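Local structure of secreted protein (Streptomyces lividans TK24, 5LXZ) at residues K291-L303 / Y311-R325. The protein is probably a secreted copper-radical oxidase of the galactose oxidase type (family AA5), built round a Kelch beta-propeller with a tyrosine-ligated copper centre. The protein carries 1 engineered substitution. Numbering follows the deposited sequence.
Sequences KVRQFPTYPALFL and YSGANAGYGPDDVGR. With EDO (1,2-ethanediol), chain M; ACT (acetate ion), chain D; ACT (acetate ion), chain E; EDO (1,2-ethanediol), chain O.
Aromatic packing and irregular backbone hydrogen bonds make up this buried contact within one blade of the Kelch beta-propeller, where the chain entering strand 301-303 lies against the loop that leaves strand 309-311 and Phe-295 meets Tyr-311. The pair shows how a T-shaped stack can fasten the loop before strand 301-303 to the end of strand 309-311: the edge of Phe-295 points at one face of Tyr-311, the planes at 73°, with CD2 of Phe-295 over the ring centre, while the backbone N of Gly-313 lies over the opposite face. With CG anti to the backbone N (chi1 171°), the Tyr-311 ring also reaches CB of Pro-299, and its OH donates to Gly-324 O at 2.8 Å. Cut back to an alanine, Tyr-311 would probably leave the Phe-295 edge without its facing ring and Gly-324 O without this donor. Phe-337 of the blade's last strand touches both side chains. Backbone bonds join the segments at Thr-297 and Ala-300: Ala-316 N donates to Thr-297 O at 2.9 Å and Ala-300 N to Ala-314 O at 3.0 Å. Between them, the side chain of Tyr-298, its OH bonded to Thr-81 O, lies about 6 Å from a bound copper. Pro-296 has its CG 3.4 Å from CG of Asn-315 and over a face of the Arg-325 guanidinium, which pairs with Glu-350. Gly-317 O takes two donors from one residue, Thr-297 N at 2.9 Å and Thr-297 OG1 at 2.8 Å, the hydroxyl standing above the carbonyl plane.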
ATOM      1  N   LYS A 291       3.116 -22.367   7.915  1.00 11.74           N
ATOM      2  CA  LYS A 291       3.065 -22.801   6.535  1.00 11.58           C
ATOM      3  C   LYS A 291       3.290 -21.620   5.598  1.00 11.06           C
ATOM      4  O   LYS A 291       3.035 -20.476   5.935  1.00 11.31           O
ATOM      5  CB  LYS A 291       1.732 -23.435   6.220  1.00 12.65           C
ATOM      6  CG  LYS A 291       1.462 -24.720   6.998  1.00 14.42           C
ATOM      7  CD  LYS A 291       0.044 -25.197   6.748  1.00 16.08           C
ATOM      8  CE  LYS A 291      -0.308 -26.461   7.528  1.00 16.61           C
ATOM      9  NZ  LYS A 291      -1.748 -26.768   7.349  0.50 17.58           N
ATOM     10  N   VAL A 292       3.858 -21.950   4.464  1.00 10.46           N
ATOM     11  CA  VAL A 292       4.155 -20.992   3.426  1.00 10.85           C
ATOM     12  C   VAL A 292       2.898 -20.502   2.719  1.00  9.59           C
ATOM     13  O   VAL A 292       2.059 -21.290   2.292  1.00  9.69           O
ATOM     14  CB  VAL A 292       5.044 -21.721   2.355  1.00 12.24           C
ATOM     15  CG1 VAL A 292       5.221 -20.925   1.084  1.00 14.13           C
ATOM     16  CG2 VAL A 292       6.385 -22.045   2.947  1.00 14.21           C
ATOM     17  N   ARG A 293       2.803 -19.180   2.526  1.00  8.48           N
ATOM     18  CA  ARG A 293       1.862 -18.658   1.542  0.60  8.67           C
ATOM     19  C   ARG A 293       2.400 -17.375   0.969  1.00  8.27           C
ATOM     20  O   ARG A 293       2.615 -16.374   1.653  1.00  7.91           O
ATOM     21  CB  ARG A 293       0.461 -18.472   2.040  0.60  8.97           C
ATOM     22  CG  ARG A 293      -0.415 -18.072   0.865  0.60  9.52           C
ATOM     23  CD  ARG A 293      -1.859 -18.369   1.042  0.60  9.81           C
ATOM     24  NE  ARG A 293      -2.225 -19.768   1.163  0.60 10.03           N
ATOM     25  CZ  ARG A 293      -2.378 -20.644   0.158  0.60 10.39           C
ATOM     26  NH1 ARG A 293      -2.143 -20.317  -1.110  0.60 11.93           N
ATOM     27  NH2 ARG A 293      -2.789 -21.868   0.437  0.60 10.26           N
ATOM     28  N   GLN A 294       2.673 -17.480  -0.332  1.00  8.71           N
ATOM     29  CA  GLN A 294       3.380 -16.445  -1.037  1.00  8.71           C
ATOM     30  C   GLN A 294       2.460 -15.503  -1.781  1.00  8.02           C
ATOM     31  O   GLN A 294       1.484 -15.937  -2.411  1.00  8.45           O
ATOM     32  CB  GLN A 294       4.381 -17.085  -2.000  1.00  9.50           C
ATOM     33  CG  GLN A 294       5.305 -16.106  -2.678  1.00  9.99           C
ATOM     34  CD  GLN A 294       6.209 -16.773  -3.679  1.00 11.84           C
ATOM     35  OE1 GLN A 294       6.062 -16.581  -4.906  1.00 14.58           O
ATOM     36  NE2 GLN A 294       7.162 -17.507  -3.185  1.00 11.39           N
ATOM     37  N   PHE A 295       2.799 -14.218  -1.671  1.00  8.20           N
ATOM     38  CA  PHE A 295       2.125 -13.150  -2.391  1.00  7.70           C
ATOM     39  C   PHE A 295       3.152 -12.174  -2.957  1.00  7.16           C
ATOM     40  O   PHE A 295       4.249 -12.071  -2.420  1.00  7.00           O
ATOM     41  CB  PHE A 295       1.214 -12.332  -1.443  1.00  8.27           C
ATOM     42  CG  PHE A 295       0.078 -13.097  -0.836  1.00  8.80           C
ATOM     43  CD1 PHE A 295       0.235 -13.759   0.370  1.00  8.88           C
ATOM     44  CD2 PHE A 295      -1.152 -13.149  -1.480  1.00  9.39           C
ATOM     45  CE1 PHE A 295      -0.805 -14.466   0.915  1.00  9.13           C
ATOM     46  CE2 PHE A 295      -2.216 -13.870  -0.922  1.00 10.17           C
ATOM     47  CZ  PHE A 295      -2.037 -14.490   0.308  1.00  9.48           C
ATOM     48  N   PRO A 296       2.746 -11.391  -3.951  1.00  7.16           N
ATOM     49  CA  PRO A 296       3.546 -10.246  -4.343  1.00  6.79           C
ATOM     50  C   PRO A 296       3.623  -9.215  -3.236  1.00  6.57           C
ATOM     51  O   PRO A 296       2.948  -9.394  -2.228  1.00  7.02           O
ATOM     52  CB  PRO A 296       2.782  -9.655  -5.535  1.00  7.01           C
ATOM     53  CG  PRO A 296       1.416 -10.211  -5.419  1.00  7.61           C
ATOM     54  CD  PRO A 296       1.502 -11.516  -4.731  1.00  7.59           C
ATOM     55  N   THR A 297       4.357  -8.146  -3.447  1.00  6.34           N
ATOM     56  CA  THR A 297       4.539  -7.121  -2.412  1.00  6.56           C
ATOM     57  C   THR A 297       3.308  -6.265  -2.243  1.00  6.24           C
ATOM     58  O   THR A 297       2.439  -6.201  -3.103  1.00  6.12           O
ATOM     59  CB  THR A 297       5.738  -6.219  -2.728  1.00  7.08           C
ATOM     60  OG1 THR A 297       5.464  -5.456  -3.910  1.00  7.56           O
ATOM     61  CG2 THR A 297       6.999  -7.024  -2.839  1.00  7.71           C
ATOM     62  N   TYR A 298       3.207  -5.619  -1.086  1.00  5.69           N
ATOM     63  CA  TYR A 298       2.037  -4.864  -0.666  1.00  5.66           C
ATOM     64  C   TYR A 298       0.730  -5.538  -1.085  1.00  5.25           C
ATOM     65  O   TYR A 298      -0.170  -4.877  -1.666  1.00  5.22           O
ATOM     66  CB  TYR A 298       2.088  -3.392  -1.109  1.00  5.63           C
ATOM     67  CG  TYR A 298       3.119  -2.548  -0.412  1.00  5.89           C
ATOM     68  CD1 TYR A 298       3.206  -2.522   0.963  1.00  6.04           C
ATOM     69  CD2 TYR A 298       3.996  -1.727  -1.125  1.00  5.79           C
ATOM     70  CE1 TYR A 298       4.131  -1.734   1.606  1.00  6.23           C
ATOM     71  CE2 TYR A 298       4.939  -0.951  -0.496  1.00  5.97           C
ATOM     72  CZ  TYR A 298       4.994  -0.918   0.868  1.00  6.08           C
ATOM     73  OH  TYR A 298       5.944  -0.100   1.453  1.00  6.52           O
ATOM     74  N   PRO A 299       0.547  -6.815  -0.757  1.00  5.42           N
ATOM     75  CA  PRO A 299      -0.740  -7.434  -1.061  1.00  5.21           C
ATOM     76  C   PRO A 299      -1.839  -6.780  -0.272  1.00  5.18           C
ATOM     77  O   PRO A 299      -1.700  -6.518   0.903  1.00  5.46           O
ATOM     78  CB  PRO A 299      -0.568  -8.894  -0.664  1.00  5.23           C
ATOM     79  CG  PRO A 299       0.486  -8.807   0.427  1.00  5.25           C
ATOM     80  CD  PRO A 299       1.416  -7.700   0.052  1.00  5.49           C
ATOM     81  N   ALA A 300      -2.965  -6.482  -0.905  1.00  5.03           N
ATOM     82  CA  ALA A 300      -4.076  -5.860  -0.207  1.00  5.21           C
ATOM     83  C   ALA A 300      -4.860  -6.899   0.573  1.00  5.39           C
ATOM     84  O   ALA A 300      -5.674  -7.612  -0.000  1.00  5.61           O
ATOM     85  CB  ALA A 300      -4.966  -5.137  -1.197  1.00  5.61           C
ATOM     86  N   LEU A 301      -4.587  -6.979   1.877  1.00  5.18           N
ATOM     87  CA  LEU A 301      -5.086  -8.043   2.748  1.00  5.43           C
ATOM     88  C   LEU A 301      -5.955  -7.427   3.845  1.00  5.69           C
ATOM     89  O   LEU A 301      -5.447  -6.679   4.678  1.00  6.78           O
ATOM     90  CB  LEU A 301      -3.932  -8.782   3.399  1.00  5.42           C
ATOM     91  CG  LEU A 301      -2.955  -9.457   2.444  1.00  5.84           C
ATOM     92  CD1 LEU A 301      -1.793 -10.067   3.231  1.00  6.29           C
ATOM     93  CD2 LEU A 301      -3.625 -10.546   1.626  1.00  6.11           C
ATOM     94  N   PHE A 302      -7.215  -7.815   3.877  1.00  5.80           N
ATOM     95  CA  PHE A 302      -8.182  -7.212   4.809  1.00  5.83           C
ATOM     96  C   PHE A 302      -8.794  -8.280   5.697  1.00  5.96           C
ATOM     97  O   PHE A 302      -9.190  -9.343   5.216  1.00  6.19           O
ATOM     98  CB  PHE A 302      -9.310  -6.559   4.030  1.00  6.31           C
ATOM     99  CG  PHE A 302      -8.904  -5.295   3.295  1.00  6.84           C
ATOM    100  CD1 PHE A 302      -8.285  -5.351   2.079  1.00  7.26           C
ATOM    101  CD2 PHE A 302      -9.144  -4.058   3.848  1.00  7.54           C
ATOM    102  CE1 PHE A 302      -7.899  -4.184   1.435  1.00  7.77           C
ATOM    103  CE2 PHE A 302      -8.791  -2.904   3.205  1.00  8.27           C
ATOM    104  CZ  PHE A 302      -8.137  -2.971   2.009  1.00  8.04           C
ATOM    105  N   LEU A 303      -9.004  -7.942   6.970  1.00  6.34           N
ATOM    106  CA  LEU A 303      -9.691  -8.857   7.863  1.00  6.83           C
ATOM    107  C   LEU A 303     -11.185  -8.854   7.610  1.00  7.32           C
ATOM    108  O   LEU A 303     -11.853  -7.806   7.700  1.00  6.92           O
ATOM    109  CB  LEU A 303      -9.409  -8.462   9.313  1.00  6.89           C
ATOM    110  CG  LEU A 303     -10.002  -9.370  10.381  1.00  7.56           C
ATOM    111  CD1 LEU A 303      -9.379 -10.754  10.361  1.00  8.45           C
ATOM    112  CD2 LEU A 303      -9.714  -8.699  11.729  1.00  8.03           C
ATOM    113  N   TYR A 311      -7.860 -11.272   0.250  1.00  5.44           N
ATOM    114  CA  TYR A 311      -6.839 -10.719  -0.669  1.00  5.48           C
ATOM    115  C   TYR A 311      -7.571 -10.266  -1.878  1.00  5.56           C
ATOM    116  O   TYR A 311      -8.135 -11.085  -2.612  1.00  5.60           O
ATOM    117  CB  TYR A 311      -5.823 -11.784  -0.998  1.00  5.41           C
ATOM    118  CG  TYR A 311      -4.843 -11.417  -2.093  1.00  5.34           C
ATOM    119  CD1 TYR A 311      -4.117 -10.209  -2.043  1.00  5.51           C
ATOM    120  CD2 TYR A 311      -4.594 -12.263  -3.147  1.00  5.38           C
ATOM    121  CE1 TYR A 311      -3.195  -9.885  -3.030  1.00  5.54           C
ATOM    122  CE2 TYR A 311      -3.635 -11.970  -4.079  1.00  5.66           C
ATOM    123  CZ  TYR A 311      -2.941 -10.776  -4.027  1.00  5.63           C
ATOM    124  OH  TYR A 311      -1.964 -10.433  -4.921  1.00  6.48           O
ATOM    125  N   SER A 312      -7.482  -8.970  -2.180  1.00  5.67           N
ATOM    126  CA  SER A 312      -8.254  -8.414  -3.278  1.00  6.00           C
ATOM    127  C   SER A 312      -7.560  -8.668  -4.619  1.00  6.23           C
ATOM    128  O   SER A 312      -8.193  -8.447  -5.643  1.00  6.97           O
ATOM    129  CB  SER A 312      -8.450  -6.917  -3.111  1.00  6.17           C
ATOM    130  OG  SER A 312      -7.233  -6.226  -3.370  1.00  5.83           O
ATOM    131  N   GLY A 313      -6.310  -9.073  -4.606  1.00  5.75           N
ATOM    132  CA  GLY A 313      -5.488  -9.179  -5.798  1.00  5.83           C
ATOM    133  C   GLY A 313      -4.616  -7.960  -6.057  1.00  5.64           C
ATOM    134  O   GLY A 313      -3.622  -8.067  -6.779  1.00  5.68           O
ATOM    135  N   ALA A 314      -4.940  -6.820  -5.459  1.00  5.63           N
ATOM    136  CA  ALA A 314      -4.141  -5.603  -5.655  1.00  5.54           C
ATOM    137  C   ALA A 314      -2.812  -5.762  -4.958  1.00  5.48           C
ATOM    138  O   ALA A 314      -2.748  -6.358  -3.864  1.00  5.78           O
ATOM    139  CB  ALA A 314      -4.867  -4.376  -5.115  1.00  5.38           C
ATOM    140  N   ASN A 315      -1.750  -5.289  -5.587  1.00  5.64           N
ATOM    141  CA  ASN A 315      -0.397  -5.494  -5.061  1.00  5.60           C
ATOM    142  C   ASN A 315       0.561  -4.570  -5.781  1.00  5.98           C
ATOM    143  O   ASN A 315       0.191  -3.985  -6.767  1.00  6.23           O
ATOM    144  CB  ASN A 315       0.061  -6.955  -5.285  1.00  5.95           C
ATOM    145  CG  ASN A 315       0.281  -7.293  -6.747  1.00  6.53           C
ATOM    146  OD1 ASN A 315       1.377  -7.167  -7.245  1.00  6.17           O
ATOM    147  ND2 ASN A 315      -0.785  -7.649  -7.457  1.00  6.45           N
ATOM    148  N   ALA A 316       1.761  -4.437  -5.258  1.00  6.25           N
ATOM    149  CA  ALA A 316       2.781  -3.532  -5.811  1.00  6.75           C
ATOM    150  C   ALA A 316       3.791  -4.252  -6.689  1.00  7.99           C
ATOM    151  O   ALA A 316       4.750  -3.624  -7.168  1.00  9.64           O
ATOM    152  CB  ALA A 316       3.478  -2.759  -4.699  1.00  7.06           C
ATOM    153  N   GLY A 317       3.568  -5.529  -6.938  1.00  7.49           N
ATOM    154  CA  GLY A 317       4.374  -6.318  -7.852  1.00  7.66           C
ATOM    155  C   GLY A 317       5.474  -7.129  -7.204  1.00  7.75           C
ATOM    156  O   GLY A 317       5.499  -7.324  -5.986  1.00  7.79           O
ATOM    157  N   TYR A 318       6.372  -7.638  -8.046  1.00  7.66           N
ATOM    158  CA  TYR A 318       7.424  -8.594  -7.693  1.00  8.25           C
ATOM    159  C   TYR A 318       6.891 -10.002  -7.505  1.00  7.90           C
ATOM    160  O   TYR A 318       5.694 -10.220  -7.292  1.00  8.23           O
ATOM    161  CB  TYR A 318       8.287  -8.158  -6.504  1.00  9.07           C
ATOM    162  CG  TYR A 318       9.028  -6.877  -6.759  1.00 10.70           C
ATOM    163  CD1 TYR A 318      10.207  -6.892  -7.490  1.00 11.80           C
ATOM    164  CD2 TYR A 318       8.562  -5.654  -6.287  1.00 12.64           C
ATOM    165  CE1 TYR A 318      10.898  -5.730  -7.755  1.00 13.40           C
ATOM    166  CE2 TYR A 318       9.261  -4.483  -6.530  1.00 13.73           C
ATOM    167  CZ  TYR A 318      10.417  -4.540  -7.300  1.00 15.04           C
ATOM    168  OH  TYR A 318      11.131  -3.365  -7.572  1.00 19.54           O
ATOM    169  N   GLY A 319       7.790 -10.958  -7.569  1.00  8.06           N
ATOM    170  CA  GLY A 319       7.427 -12.343  -7.578  1.00  8.19           C
ATOM    171  C   GLY A 319       6.868 -12.801  -8.891  1.00  8.29           C
ATOM    172  O   GLY A 319       6.685 -12.016  -9.843  1.00  7.50           O
ATOM    173  N   PRO A 320       6.527 -14.062  -8.957  1.00  8.72           N
ATOM    174  CA  PRO A 320       6.063 -14.643 -10.231  1.00 10.07           C
ATOM    175  C   PRO A 320       4.655 -14.216 -10.596  1.00 11.16           C
ATOM    176  O   PRO A 320       3.893 -13.744  -9.721  1.00 11.54           O
ATOM    177  CB  PRO A 320       6.108 -16.120  -9.965  1.00 10.43           C
ATOM    178  CG  PRO A 320       5.976 -16.247  -8.521  1.00 11.24           C
ATOM    179  CD  PRO A 320       6.613 -15.054  -7.880  1.00  9.60           C
ATOM    180  N   ASP A 321       4.283 -14.441 -11.841  1.00 11.89           N
ATOM    181  CA  ASP A 321       2.952 -14.069 -12.304  1.00 13.27           C
ATOM    182  C   ASP A 321       1.894 -15.113 -12.034  1.00 13.68           C
ATOM    183  O   ASP A 321       0.732 -14.898 -12.385  1.00 15.10           O
ATOM    184  CB  ASP A 321       2.964 -13.697 -13.784  1.00 15.43           C
ATOM    185  CG  ASP A 321       3.333 -14.833 -14.667  1.00 15.74           C
ATOM    186  OD1 ASP A 321       3.458 -16.011 -14.238  1.00 15.97           O
ATOM    187  OD2 ASP A 321       3.613 -14.497 -15.855  1.00 21.30           O
ATOM    188  N   ASP A 322       2.242 -16.199 -11.391  1.00 14.06           N
ATOM    189  CA  ASP A 322       1.339 -17.356 -11.284  1.00 16.40           C
ATOM    190  C   ASP A 322       1.232 -17.949  -9.887  1.00 14.12           C
ATOM    191  O   ASP A 322       0.751 -19.061  -9.701  1.00 14.19           O
ATOM    192  CB  ASP A 322       1.768 -18.418 -12.297  1.00 19.66           C
ATOM    193  CG  ASP A 322       3.112 -19.048 -11.988  1.00 23.41           C
ATOM    194  OD1 ASP A 322       3.908 -18.600 -11.124  1.00 22.09           O
ATOM    195  OD2 ASP A 322       3.411 -20.056 -12.667  1.00 30.73           O
ATOM    196  N   VAL A 323       1.666 -17.168  -8.898  1.00 12.20           N
ATOM    197  CA  VAL A 323       1.518 -17.538  -7.516  1.00 12.58           C
ATOM    198  C   VAL A 323       1.034 -16.270  -6.837  1.00 10.72           C
ATOM    199  O   VAL A 323       1.688 -15.228  -6.908  1.00 11.26           O
ATOM    200  CB  VAL A 323       2.845 -17.958  -6.859  1.00 13.56           C
ATOM    201  CG1 VAL A 323       2.634 -18.290  -5.404  1.00 14.40           C
ATOM    202  CG2 VAL A 323       3.451 -19.135  -7.630  1.00 14.93           C
ATOM    203  N   GLY A 324      -0.071 -16.372  -6.119  1.00  9.53           N
ATOM    204  CA  GLY A 324      -0.535 -15.264  -5.316  1.00  8.94           C
ATOM    205  C   GLY A 324      -1.077 -14.085  -6.079  1.00  8.36           C
ATOM    206  O   GLY A 324      -1.029 -12.956  -5.605  1.00  7.78           O
ATOM    207  N   ARG A 325      -1.539 -14.327  -7.299  1.00  8.14           N
ATOM    208  CA  ARG A 325      -2.029 -13.293  -8.131  1.00  8.59           C
ATOM    209  C   ARG A 325      -3.536 -13.332  -8.257  1.00  7.93           C
ATOM    210  O   ARG A 325      -4.116 -12.450  -8.892  1.00  9.10           O
ATOM    211  CB  ARG A 325      -1.378 -13.361  -9.526  1.00  9.47           C
ATOM    212  CG  ARG A 325       0.099 -13.190  -9.468  1.00 11.12           C
ATOM    213  CD  ARG A 325       0.463 -11.760  -9.394  1.00 12.16           C
ATOM    214  NE  ARG A 325       1.908 -11.580  -9.518  1.00 13.18           N
ATOM    215  CZ  ARG A 325       2.485 -10.404  -9.755  1.00 12.97           C
ATOM    216  NH1 ARG A 325       1.745  -9.358 -10.022  1.00 10.69           N
ATOM    217  NH2 ARG A 325       3.817 -10.319  -9.818  1.00 12.67           N
TER
HETATM  218  C1  EDO M 712      -2.696 -17.678  -2.870  1.00 24.97           C
HETATM  219  O1  EDO M 712      -2.332 -18.161  -4.171  1.00 32.16           O
HETATM  220  C2  EDO M 712      -1.461 -17.095  -2.194  1.00 24.38           C
HETATM  221  O2  EDO M 712      -0.301 -17.955  -2.257  1.00 20.07           O
HETATM  222  C   ACT D 703      -3.214 -23.297  -2.879  1.00 44.51           C
HETATM  223  O   ACT D 703      -2.503 -23.754  -1.954  1.00 44.99           O
HETATM  224  OXT ACT D 703      -4.457 -23.231  -2.759  1.00 45.68           O
HETATM  225  CH3 ACT D 703      -2.552 -22.816  -4.135  1.00 46.73           C
HETATM  226  C   ACT E 704      -1.950 -19.597  -6.950  1.00 42.49           C
HETATM  227  O   ACT E 704      -1.183 -19.512  -5.980  1.00 47.28           O
HETATM  228  OXT ACT E 704      -2.605 -18.602  -7.322  1.00 41.22           O
HETATM  229  CH3 ACT E 704      -2.065 -20.915  -7.664  1.00 43.81           C
HETATM  230  C1  EDO O 714      -0.445 -21.615   9.611  1.00 18.55           C
HETATM  231  O1  EDO O 714       0.544 -21.252   8.673  1.00 12.88           O
HETATM  232  C2  EDO O 714      -0.425 -20.593  10.736  1.00 18.65           C
HETATM  233  O2  EDO O 714       0.706 -20.694  11.637  1.00 18.87           O
HETATM  234  O   HOH W   1       3.980 -14.587  -5.384  1.00 12.10           O